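Local coordinates for copper chaperone PCu(A)C (PDB 6P1G), which binds copper(II) through a histidine brace and probably serves as a copper chaperone in a methane-oxidizing bacterium, at residues 10-15 against 105-110; 14-19 against 28-33; 41-46 against 67-72; 52-57 against 84-89. All blocks are in the same frame, centred on the assembly; numbering follows the deposited sequence.

Contact 1: residues 10-15 against 105-110; sequences IKIEHP and LVFEKA. With CU (copper (II) ion), chain C.
The CG2 methyl of I10 lies over one face of the F107 ring, in the interior where two strands that share no hydrogen bond press their side chains together. Strand 10-15 and strand 105-107 run roughly antiparallel at 149°, and their axes come no closer than 10.5 Å, a spacing that leaves room for side chains alone. The F107 ring can be followed outward from CB. With chi1 at -65°, its CG stands anti to the carbonyl carbon, which sends the ring across toward the other strand. CD2 and CE2 pass under the CG2 methyl of I10. CZ is shared: it lies 3.7 Å from I10 CG2 and 3.8 Å from I12 CD1, while CE1 is 3.7 Å from I12 CD1. The I10 methyl forms a CH-pi contact, 3.9 Å from the ring centroid, whereas I12 CD1 arrives obliquely. Were F107 cut back to an alanine, I10 CG2 and I12 CD1 would probably lose the ring surface they rest on, and a gap would open between the strands. On one flank A110 CB touches I10 CG1 at 3.7 Å; on the other, I12 CG1 and L105 CD1 reach toward each other, tip to tip, at 4.2 Å. V113 of strand 111-120 packs against both I12 and F107. Farther along strand 10-18, H14 ND1 binds the copper ion at 2.1 Å, together with the backbone N of M2 and ND1 of H3. The arrangement is the apolar interior of a beta-sandwich-like PCu(A)C domain, with the histidine-brace copper site at its margin.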
# COMPACT_ATOMS: atom_id res chain seq x y z
N ILE A 10 -13.07 7.07 0.98
CA ILE A 10 -11.64 6.91 0.78
C ILE A 10 -11.28 6.91 -0.70
O ILE A 10 -11.93 6.24 -1.50
CB ILE A 10 -11.13 5.59 1.42
CG1 ILE A 10 -11.27 5.64 2.94
CG2 ILE A 10 -9.68 5.32 1.04
CD1 ILE A 10 -10.36 6.65 3.60
N LYS A 11 -10.24 7.65 -1.06
CA LYS A 11 -9.73 7.59 -2.42
C LYS A 11 -8.24 7.24 -2.42
O LYS A 11 -7.45 7.83 -1.68
CB LYS A 11 -10.00 8.91 -3.15
CG LYS A 11 -9.57 8.95 -4.60
CD LYS A 11 -10.37 9.99 -5.37
CE LYS A 11 -10.32 11.35 -4.69
NZ LYS A 11 -11.26 12.31 -5.34
N ILE A 12 -7.87 6.26 -3.24
CA ILE A 12 -6.49 5.81 -3.33
C ILE A 12 -5.87 6.21 -4.66
O ILE A 12 -6.39 5.85 -5.72
CB ILE A 12 -6.38 4.28 -3.16
CG1 ILE A 12 -6.98 3.84 -1.82
CG2 ILE A 12 -4.94 3.82 -3.28
CD1 ILE A 12 -8.37 3.27 -1.92
N GLU A 13 -4.77 6.94 -4.61
CA GLU A 13 -4.15 7.45 -5.83
C GLU A 13 -2.82 6.77 -6.13
O GLU A 13 -1.91 6.76 -5.30
CB GLU A 13 -3.94 8.96 -5.73
CG GLU A 13 -5.23 9.75 -5.55
CD GLU A 13 -5.04 11.24 -5.73
OE1 GLU A 13 -6.00 12.00 -5.48
OE2 GLU A 13 -3.92 11.65 -6.11
N HIS A 14 -2.74 6.22 -7.34
CA HIS A 14 -1.56 5.53 -7.86
C HIS A 14 -0.86 4.65 -6.84
O HIS A 14 0.23 4.97 -6.38
CB HIS A 14 -0.55 6.52 -8.44
CG HIS A 14 0.51 5.86 -9.27
ND1 HIS A 14 0.26 5.36 -10.53
CD2 HIS A 14 1.81 5.59 -9.02
CE1 HIS A 14 1.36 4.83 -11.03
NE2 HIS A 14 2.32 4.96 -10.13
N PRO A 15 -1.50 3.54 -6.45
CA PRO A 15 -0.76 2.58 -5.63
C PRO A 15 0.36 1.98 -6.47
O PRO A 15 0.17 1.71 -7.65
CB PRO A 15 -1.82 1.53 -5.27
CG PRO A 15 -2.83 1.62 -6.36
CD PRO A 15 -2.86 3.07 -6.78
N LEU A 105 -7.24 -3.96 -0.62
CA LEU A 105 -7.02 -3.14 0.55
C LEU A 105 -8.23 -3.17 1.48
O LEU A 105 -9.37 -3.10 1.01
CB LEU A 105 -6.72 -1.69 0.15
CG LEU A 105 -5.62 -1.45 -0.88
CD1 LEU A 105 -5.45 0.04 -1.12
CD2 LEU A 105 -4.30 -2.08 -0.45
N VAL A 106 -7.99 -3.28 2.78
CA VAL A 106 -9.07 -3.30 3.75
C VAL A 106 -9.00 -2.07 4.65
O VAL A 106 -8.06 -1.91 5.44
CB VAL A 106 -9.03 -4.57 4.62
CG1 VAL A 106 -10.27 -4.64 5.51
CG2 VAL A 106 -8.94 -5.81 3.74
N PHE A 107 -9.99 -1.20 4.53
CA PHE A 107 -10.09 -0.02 5.37
C PHE A 107 -11.07 -0.24 6.52
O PHE A 107 -12.10 -0.89 6.36
CB PHE A 107 -10.50 1.20 4.54
CG PHE A 107 -9.48 1.61 3.53
CD1 PHE A 107 -9.51 1.09 2.24
CD2 PHE A 107 -8.47 2.49 3.86
CE1 PHE A 107 -8.56 1.46 1.31
CE2 PHE A 107 -7.51 2.86 2.93
CZ PHE A 107 -7.56 2.35 1.65
N GLU A 108 -10.72 0.31 7.67
CA GLU A 108 -11.44 0.06 8.91
C GLU A 108 -12.90 0.46 8.83
O GLU A 108 -13.78 -0.27 9.28
CB GLU A 108 -10.76 0.83 10.05
CG GLU A 108 -11.34 0.54 11.41
CD GLU A 108 -10.53 1.12 12.54
OE1 GLU A 108 -9.73 2.04 12.29
OE2 GLU A 108 -10.68 0.66 13.69
N LYS A 109 -13.16 1.63 8.25
CA LYS A 109 -14.52 2.13 8.11
C LYS A 109 -15.09 1.89 6.71
O LYS A 109 -16.24 1.47 6.56
CB LYS A 109 -14.57 3.63 8.43
CG LYS A 109 -14.10 3.99 9.84
CD LYS A 109 -14.91 3.28 10.91
CE LYS A 109 -16.39 3.58 10.80
NZ LYS A 109 -17.20 2.77 11.75
N ALA A 110 -14.29 2.17 5.70
CA ALA A 110 -14.75 2.16 4.31
C ALA A 110 -15.01 0.77 3.75
O ALA A 110 -15.87 0.59 2.89
CB ALA A 110 -13.75 2.90 3.43
CU CU C . -1.67 5.50 -11.35

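Contact 2: residues 14-19 against 28-33; sequences HPWLRA and QLYMLV. With CU (copper (II) ion), chain C.
W16 and Y30 lie across from one another in a beta hairpin of strands 10-18 and 26-35. They form an antiparallel hydrogen-bonded pair, and both rings rise on the sheet face that also carries R18 and Q28. The indole CG sits between the backbone N and the carbonyl carbon, chi1 64°, which swings the ring system back over its partner: Y30 CB lies over the five-membered ring, 3.7 Å from its centroid, in a CH-pi contact. Farther out the two aromatic rings overlap only obliquely, their planes 37° apart, and W16 CH2 comes to 3.5 Å from Y30 CD2. R18, two residues on and paired with Q28, runs extended from CG to NE, with its CG near the plane of the tyrosine ring, at the edge, 3.8 Å from CE2. Its guanidinium turns steeply to that ring, and NE is held by A124 O. L17 and L29 point to the other face, into the apolar interior near M103. Beneath the rings, W16 N donates a hydrogen bond to Y30 O, and a short return bond runs from Y30 N to W16 O at 2.7 Å. H14, two residues before W16, binds the copper ion through ND1, and H126 stacks on its ring. Q28 NE2 is bonded to E87, a zinc ligand, while water 2 donates to Q28 OE1 at 2.9 Å and accepts from R18 NH1 at 3.1 Å.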
# COMPACT_ATOMS: atom_id res chain seq x y z
N HIS A 14 -2.74 6.22 -7.34
CA HIS A 14 -1.56 5.53 -7.86
C HIS A 14 -0.86 4.65 -6.84
O HIS A 14 0.23 4.97 -6.38
CB HIS A 14 -0.55 6.52 -8.44
CG HIS A 14 0.51 5.86 -9.27
ND1 HIS A 14 0.26 5.36 -10.53
CD2 HIS A 14 1.81 5.59 -9.02
CE1 HIS A 14 1.36 4.83 -11.03
NE2 HIS A 14 2.32 4.96 -10.13
N PRO A 15 -1.50 3.54 -6.45
CA PRO A 15 -0.76 2.58 -5.63
C PRO A 15 0.36 1.98 -6.47
O PRO A 15 0.17 1.71 -7.65
CB PRO A 15 -1.82 1.53 -5.27
CG PRO A 15 -2.83 1.62 -6.36
CD PRO A 15 -2.86 3.07 -6.78
N TRP A 16 1.53 1.80 -5.86
CA TRP A 16 2.67 1.24 -6.57
C TRP A 16 3.57 0.56 -5.57
O TRP A 16 3.48 0.82 -4.37
CB TRP A 16 3.43 2.33 -7.34
CG TRP A 16 4.08 3.38 -6.49
CD1 TRP A 16 3.46 4.45 -5.89
CD2 TRP A 16 5.46 3.48 -6.14
NE1 TRP A 16 4.38 5.20 -5.20
CE2 TRP A 16 5.62 4.62 -5.33
CE3 TRP A 16 6.59 2.70 -6.44
CZ2 TRP A 16 6.85 5.01 -4.81
CZ3 TRP A 16 7.82 3.09 -5.92
CH2 TRP A 16 7.94 4.24 -5.12
N LEU A 17 4.44 -0.32 -6.06
CA LEU A 17 5.33 -1.03 -5.16
C LEU A 17 6.73 -1.18 -5.74
O LEU A 17 6.91 -1.24 -6.96
CB LEU A 17 4.74 -2.40 -4.81
CG LEU A 17 4.53 -3.46 -5.91
CD1 LEU A 17 5.78 -4.32 -6.10
CD2 LEU A 17 3.33 -4.33 -5.57
N ARG A 18 7.71 -1.24 -4.85
CA ARG A 18 9.07 -1.56 -5.26
C ARG A 18 9.21 -3.08 -5.30
O ARG A 18 9.07 -3.75 -4.27
CB ARG A 18 10.09 -0.94 -4.30
CG ARG A 18 10.36 0.54 -4.53
CD ARG A 18 11.38 1.07 -3.54
NE ARG A 18 11.80 2.43 -3.87
CZ ARG A 18 12.48 3.22 -3.05
NH1 ARG A 18 12.84 2.78 -1.85
NH2 ARG A 18 12.82 4.44 -3.44
N ALA A 19 9.46 -3.61 -6.49
CA ALA A 19 9.63 -5.04 -6.69
C ALA A 19 10.77 -5.56 -5.83
O ALA A 19 11.75 -4.85 -5.61
CB ALA A 19 9.87 -5.35 -8.16
N GLN A 28 7.73 -3.44 -0.94
CA GLN A 28 7.15 -2.30 -0.25
C GLN A 28 6.02 -1.70 -1.07
O GLN A 28 6.20 -1.38 -2.24
CB GLN A 28 8.21 -1.23 0.03
CG GLN A 28 9.34 -1.67 0.94
CD GLN A 28 10.37 -2.53 0.24
OE1 GLN A 28 10.79 -2.23 -0.88
NE2 GLN A 28 10.77 -3.62 0.89
N LEU A 29 4.86 -1.52 -0.45
CA LEU A 29 3.70 -0.94 -1.12
C LEU A 29 3.53 0.52 -0.75
O LEU A 29 3.50 0.88 0.43
CB LEU A 29 2.44 -1.73 -0.78
CG LEU A 29 1.10 -1.12 -1.21
CD1 LEU A 29 1.03 -0.95 -2.72
CD2 LEU A 29 -0.04 -1.99 -0.72
N TYR A 30 3.42 1.37 -1.77
CA TYR A 30 3.26 2.81 -1.60
C TYR A 30 1.97 3.29 -2.25
O TYR A 30 1.47 2.66 -3.18
CB TYR A 30 4.45 3.55 -2.19
CG TYR A 30 5.79 3.08 -1.68
CD1 TYR A 30 6.20 3.35 -0.38
CD2 TYR A 30 6.64 2.34 -2.50
CE1 TYR A 30 7.43 2.91 0.09
CE2 TYR A 30 7.87 1.90 -2.03
CZ TYR A 30 8.25 2.19 -0.74
OH TYR A 30 9.47 1.74 -0.29
N MET A 31 1.45 4.42 -1.77
CA MET A 31 0.22 4.99 -2.29
C MET A 31 -0.08 6.33 -1.64
O MET A 31 0.49 6.67 -0.60
CB MET A 31 -0.97 4.06 -2.07
CG MET A 31 -1.32 3.89 -0.61
SD MET A 31 -2.56 2.61 -0.36
CE MET A 31 -1.72 1.19 -1.06
N LEU A 32 -0.95 7.10 -2.28
CA LEU A 32 -1.51 8.30 -1.66
C LEU A 32 -2.97 8.04 -1.31
O LEU A 32 -3.77 7.67 -2.17
CB LEU A 32 -1.38 9.50 -2.59
CG LEU A 32 -2.22 10.73 -2.24
CD1 LEU A 32 -1.73 11.37 -0.96
CD2 LEU A 32 -2.19 11.72 -3.39
N VAL A 33 -3.32 8.21 -0.03
CA VAL A 33 -4.68 7.97 0.43
C VAL A 33 -5.36 9.26 0.87
O VAL A 33 -4.83 10.00 1.71
CB VAL A 33 -4.71 6.96 1.59
CG1 VAL A 33 -6.14 6.76 2.08
CG2 VAL A 33 -4.09 5.64 1.17
CU CU C . -1.67 5.50 -11.35
O HOH W 1 11.51 -4.04 -2.57
O HOH W 2 12.64 0.03 -0.52

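Contact 3: residues 41-46 against 67-72; sequences DRLIGV and DAIYLP
D41 N donates to L71 O at 2.8 Å in a nearly straight bond, 167° at the hydrogen, and L71 N returns one to D41 O, also 2.8 Å. The side chain of D41 is gripped too: OD1 accepts from R42 N at 2.6 Å and from K109 N, one donor from its own strand and one from the turn after strand 100-107, which tie the carboxylate between the two. Two residues on, L43 and I69 repeat the backbone exchange, giving antiparallel pairing of strands 41-46 and 69-71 at the margin of the beta-rich domain, with a classic beta bulge where I44 and G45 both face V106 on the other neighbour. On the outer face R42 stretches from CG to NE and lays one face of its guanidinium over the rim of Y70, with NH2 3.6 Å from CE2; the planes stand 62° apart. NE and NH1 are paired with E66 and E108 respectively, and replacing R42 by a leucine would probably leave both carboxylates without their cationic mate and Y70 without its flat neighbour. On the face that D41 shares with L71, L43 and I69 make apolar contact side by side, their CB atoms 3.9 Å apart.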
# COMPACT_ATOMS: atom_id res chain seq x y z
N ASP A 41 -9.91 7.00 9.85
CA ASP A 41 -9.99 5.67 9.27
C ASP A 41 -8.62 5.03 9.34
O ASP A 41 -7.64 5.69 9.67
CB ASP A 41 -10.49 5.73 7.82
CG ASP A 41 -11.15 4.43 7.38
OD1 ASP A 41 -10.89 3.38 8.00
OD2 ASP A 41 -11.94 4.46 6.42
N ARG A 42 -8.56 3.74 9.04
CA ARG A 42 -7.30 3.02 9.08
C ARG A 42 -7.19 2.01 7.96
O ARG A 42 -8.13 1.27 7.69
CB ARG A 42 -7.15 2.31 10.43
CG ARG A 42 -6.91 3.23 11.60
CD ARG A 42 -6.66 2.43 12.86
NE ARG A 42 -6.29 3.28 13.99
CZ ARG A 42 -7.17 3.94 14.74
NH1 ARG A 42 -8.46 3.86 14.48
NH2 ARG A 42 -6.74 4.69 15.75
N LEU A 43 -6.04 1.98 7.30
CA LEU A 43 -5.70 0.85 6.46
C LEU A 43 -5.25 -0.27 7.39
O LEU A 43 -4.18 -0.18 7.99
CB LEU A 43 -4.61 1.22 5.45
CG LEU A 43 -4.07 0.09 4.57
CD1 LEU A 43 -5.19 -0.55 3.77
CD2 LEU A 43 -2.97 0.61 3.66
N ILE A 44 -6.06 -1.31 7.50
CA ILE A 44 -5.81 -2.35 8.49
C ILE A 44 -5.40 -3.68 7.87
O ILE A 44 -5.03 -4.61 8.57
CB ILE A 44 -7.06 -2.60 9.36
CG1 ILE A 44 -8.23 -3.07 8.50
CG2 ILE A 44 -7.42 -1.34 10.14
CD1 ILE A 44 -9.46 -3.45 9.30
N GLY A 45 -5.47 -3.77 6.54
CA GLY A 45 -5.13 -5.01 5.88
C GLY A 45 -4.87 -4.88 4.39
O GLY A 45 -5.40 -4.00 3.72
N VAL A 46 -4.02 -5.78 3.89
CA VAL A 46 -3.78 -5.90 2.46
C VAL A 46 -3.73 -7.38 2.13
O VAL A 46 -2.96 -8.13 2.73
CB VAL A 46 -2.46 -5.22 2.02
CG1 VAL A 46 -2.23 -5.42 0.53
CG2 VAL A 46 -2.47 -3.73 2.37
N ASP A 67 -0.57 -2.05 14.00
CA ASP A 67 -0.54 -2.71 12.70
C ASP A 67 -1.61 -2.13 11.79
O ASP A 67 -2.54 -2.82 11.38
CB ASP A 67 -0.72 -4.22 12.85
CG ASP A 67 0.16 -5.00 11.89
OD1 ASP A 67 1.30 -4.55 11.63
OD2 ASP A 67 -0.29 -6.05 11.39
N ALA A 68 -1.45 -0.85 11.48
CA ALA A 68 -2.36 -0.12 10.60
C ALA A 68 -1.72 1.19 10.14
O ALA A 68 -0.77 1.68 10.75
CB ALA A 68 -3.68 0.14 11.29
N ILE A 69 -2.25 1.74 9.05
CA ILE A 69 -1.91 3.10 8.64
C ILE A 69 -3.00 4.06 9.08
O ILE A 69 -4.14 3.97 8.61
CB ILE A 69 -1.71 3.22 7.12
CG1 ILE A 69 -0.65 2.23 6.63
CG2 ILE A 69 -1.32 4.64 6.74
CD1 ILE A 69 0.74 2.51 7.17
N TYR A 70 -2.67 4.98 9.98
CA TYR A 70 -3.68 5.92 10.47
C TYR A 70 -4.02 6.96 9.41
O TYR A 70 -3.14 7.53 8.77
CB TYR A 70 -3.20 6.62 11.74
CG TYR A 70 -4.27 7.46 12.39
CD1 TYR A 70 -4.23 8.85 12.33
CD2 TYR A 70 -5.34 6.87 13.05
CE1 TYR A 70 -5.21 9.63 12.92
CE2 TYR A 70 -6.33 7.64 13.65
CZ TYR A 70 -6.26 9.02 13.57
OH TYR A 70 -7.24 9.78 14.16
N LEU A 71 -5.32 7.19 9.23
CA LEU A 71 -5.81 8.17 8.28
C LEU A 71 -6.71 9.17 8.99
O LEU A 71 -7.87 8.88 9.25
CB LEU A 71 -6.57 7.48 7.14
CG LEU A 71 -5.88 6.32 6.45
CD1 LEU A 71 -6.86 5.56 5.57
CD2 LEU A 71 -4.70 6.82 5.63
N PRO A 72 -6.16 10.35 9.31
CA PRO A 72 -6.95 11.39 9.99
C PRO A 72 -8.12 11.86 9.12
O PRO A 72 -8.08 11.67 7.91
CB PRO A 72 -5.93 12.53 10.19
CG PRO A 72 -4.59 11.88 10.07
CD PRO A 72 -4.77 10.77 9.08

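Contact 4: residues 52-57 against 84-89; sequences RSVQFH and SHVELV. With ZN (zinc ion), chain D.
H57, H85 and E87 bind one zinc ion from neighbouring antiparallel strands, a metal site mounted on one face of a beta ladder. H57 ND1 and H85 NE2 each lie 2.1 Å from the zinc and E87 OE1 lies at 1.9 Å; H61, from the loop after strand 51-58, supplies the fourth protein ligand. The ligands also pack on one another. E87 CB sits over one face of the H57 ring, 3.7 Å from its centroid, and H57 CB covers a face of the H85 ring; the two imidazoles are steeply inclined, their planes 81° apart. The crowded first torsion of H85, chi1 59°, brings its ring back over H57. In the second shell, Q55 OE1 accepts a bond on a lone pair, in the carbonyl plane, from H57 NE2, which fixes the rotation of that ring and leaves ND1 for the metal. E87 OE2, not bonded to zinc, is taken by Q28. Backbone pairing places all this: H57 pairs with H85 and Q55 with E87, two residues apart along each strand, which puts all four side chains on one face. V54, F56, V86 and L88 occupy the opposite one, in side-by-side apolar contact. At the far end a classic beta bulge sets R52 and S53 both against V89, whose N gives a bond of 2.8 Å to S53 O.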
# COMPACT_ATOMS: atom_id res chain seq x y z
N ARG A 52 1.51 -13.87 1.49
CA ARG A 52 0.75 -14.52 2.55
C ARG A 52 0.49 -13.64 3.77
O ARG A 52 -0.39 -13.94 4.57
CB ARG A 52 1.45 -15.81 2.99
CG ARG A 52 1.36 -16.93 1.96
CD ARG A 52 2.41 -18.02 2.18
NE ARG A 52 2.72 -18.21 3.59
CZ ARG A 52 3.91 -18.60 4.05
NH1 ARG A 52 4.90 -18.85 3.21
NH2 ARG A 52 4.10 -18.75 5.36
N SER A 53 1.24 -12.55 3.90
CA SER A 53 0.99 -11.59 4.98
C SER A 53 1.62 -10.23 4.70
O SER A 53 2.38 -10.08 3.74
CB SER A 53 1.51 -12.14 6.31
OG SER A 53 2.90 -12.40 6.24
N VAL A 54 1.29 -9.25 5.54
CA VAL A 54 1.88 -7.92 5.42
C VAL A 54 2.28 -7.38 6.78
O VAL A 54 1.80 -7.83 7.82
CB VAL A 54 0.91 -6.91 4.76
CG1 VAL A 54 0.51 -7.36 3.36
CG2 VAL A 54 -0.32 -6.68 5.64
N GLN A 55 3.17 -6.39 6.76
CA GLN A 55 3.52 -5.64 7.96
C GLN A 55 3.47 -4.16 7.64
O GLN A 55 3.68 -3.76 6.49
CB GLN A 55 4.90 -6.04 8.47
CG GLN A 55 5.02 -7.50 8.88
CD GLN A 55 6.45 -7.95 9.07
OE1 GLN A 55 7.39 -7.16 8.91
NE2 GLN A 55 6.64 -9.22 9.40
N PHE A 56 3.18 -3.34 8.64
CA PHE A 56 3.16 -1.90 8.44
C PHE A 56 4.44 -1.30 9.00
O PHE A 56 4.74 -1.42 10.18
CB PHE A 56 1.92 -1.29 9.10
CG PHE A 56 0.62 -1.78 8.51
CD1 PHE A 56 0.05 -2.97 8.94
CD2 PHE A 56 -0.01 -1.06 7.51
CE1 PHE A 56 -1.14 -3.42 8.39
CE2 PHE A 56 -1.20 -1.51 6.96
CZ PHE A 56 -1.76 -2.69 7.40
N HIS A 57 5.20 -0.66 8.11
CA HIS A 57 6.53 -0.15 8.43
C HIS A 57 6.70 1.36 8.45
O HIS A 57 6.09 2.09 7.66
CB HIS A 57 7.56 -0.73 7.46
CG HIS A 57 7.87 -2.18 7.68
ND1 HIS A 57 8.77 -2.87 6.91
CD2 HIS A 57 7.39 -3.06 8.59
CE1 HIS A 57 8.84 -4.12 7.34
NE2 HIS A 57 8.01 -4.26 8.36
N SER A 84 6.42 6.01 5.44
CA SER A 84 5.80 4.78 5.91
C SER A 84 5.32 3.97 4.72
O SER A 84 5.10 4.51 3.63
CB SER A 84 4.64 5.08 6.86
OG SER A 84 3.47 5.44 6.15
N HIS A 85 5.17 2.66 4.91
CA HIS A 85 4.74 1.79 3.83
C HIS A 85 4.23 0.46 4.37
O HIS A 85 4.43 0.13 5.54
CB HIS A 85 5.90 1.52 2.86
CG HIS A 85 7.09 0.89 3.51
ND1 HIS A 85 8.08 1.62 4.14
CD2 HIS A 85 7.44 -0.42 3.65
CE1 HIS A 85 8.99 0.80 4.62
NE2 HIS A 85 8.63 -0.44 4.34
N VAL A 86 3.56 -0.28 3.50
CA VAL A 86 3.17 -1.65 3.82
C VAL A 86 4.21 -2.60 3.25
O VAL A 86 4.54 -2.55 2.07
CB VAL A 86 1.78 -2.00 3.26
CG1 VAL A 86 1.46 -3.46 3.50
CG2 VAL A 86 0.71 -1.10 3.88
N GLU A 87 4.73 -3.47 4.11
CA GLU A 87 5.67 -4.49 3.68
C GLU A 87 4.92 -5.73 3.24
O GLU A 87 4.15 -6.29 4.01
CB GLU A 87 6.66 -4.83 4.80
CG GLU A 87 7.87 -5.63 4.36
CD GLU A 87 8.95 -4.76 3.73
OE1 GLU A 87 8.89 -3.52 3.88
OE2 GLU A 87 9.87 -5.31 3.09
N LEU A 88 5.13 -6.15 2.00
CA LEU A 88 4.49 -7.36 1.48
C LEU A 88 5.40 -8.55 1.77
O LEU A 88 6.51 -8.63 1.25
CB LEU A 88 4.22 -7.23 -0.01
CG LEU A 88 3.48 -5.96 -0.44
CD1 LEU A 88 3.26 -5.93 -1.95
CD2 LEU A 88 2.16 -5.82 0.29
N VAL A 89 4.91 -9.48 2.59
CA VAL A 89 5.75 -10.54 3.13
C VAL A 89 5.43 -11.90 2.51
O VAL A 89 4.27 -12.22 2.26
CB VAL A 89 5.60 -10.63 4.66
CG1 VAL A 89 6.55 -11.66 5.24
CG2 VAL A 89 5.85 -9.27 5.29
ZN ZN D . 9.55 -2.16 5.07

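How the contacts relate
Contacts 1 and 2 are buried, whereas contacts 3 and 4 are part exposed. Contact 1 joins non-adjacent strands purely through side chains; the other three are antiparallel ladders, each with its own backbone bonds. Contacts 1 and 2 share H14 and P15 on strand 10-18, and E13 N and L32 O probably bond between them. Contact 2 meets contact 4 through strands 26-35 and 75-91, where Q28 touches the zinc site, while contact 3 borders contact 1 along strand 100-107 and sends I69 against F56 of contact 4. Chemistry follows place: hydrocarbon inside, charged arginine partners at the margin in contact 3, and two separate metals, copper bound by H14 of contacts 1 and 2 and zinc in contact 4.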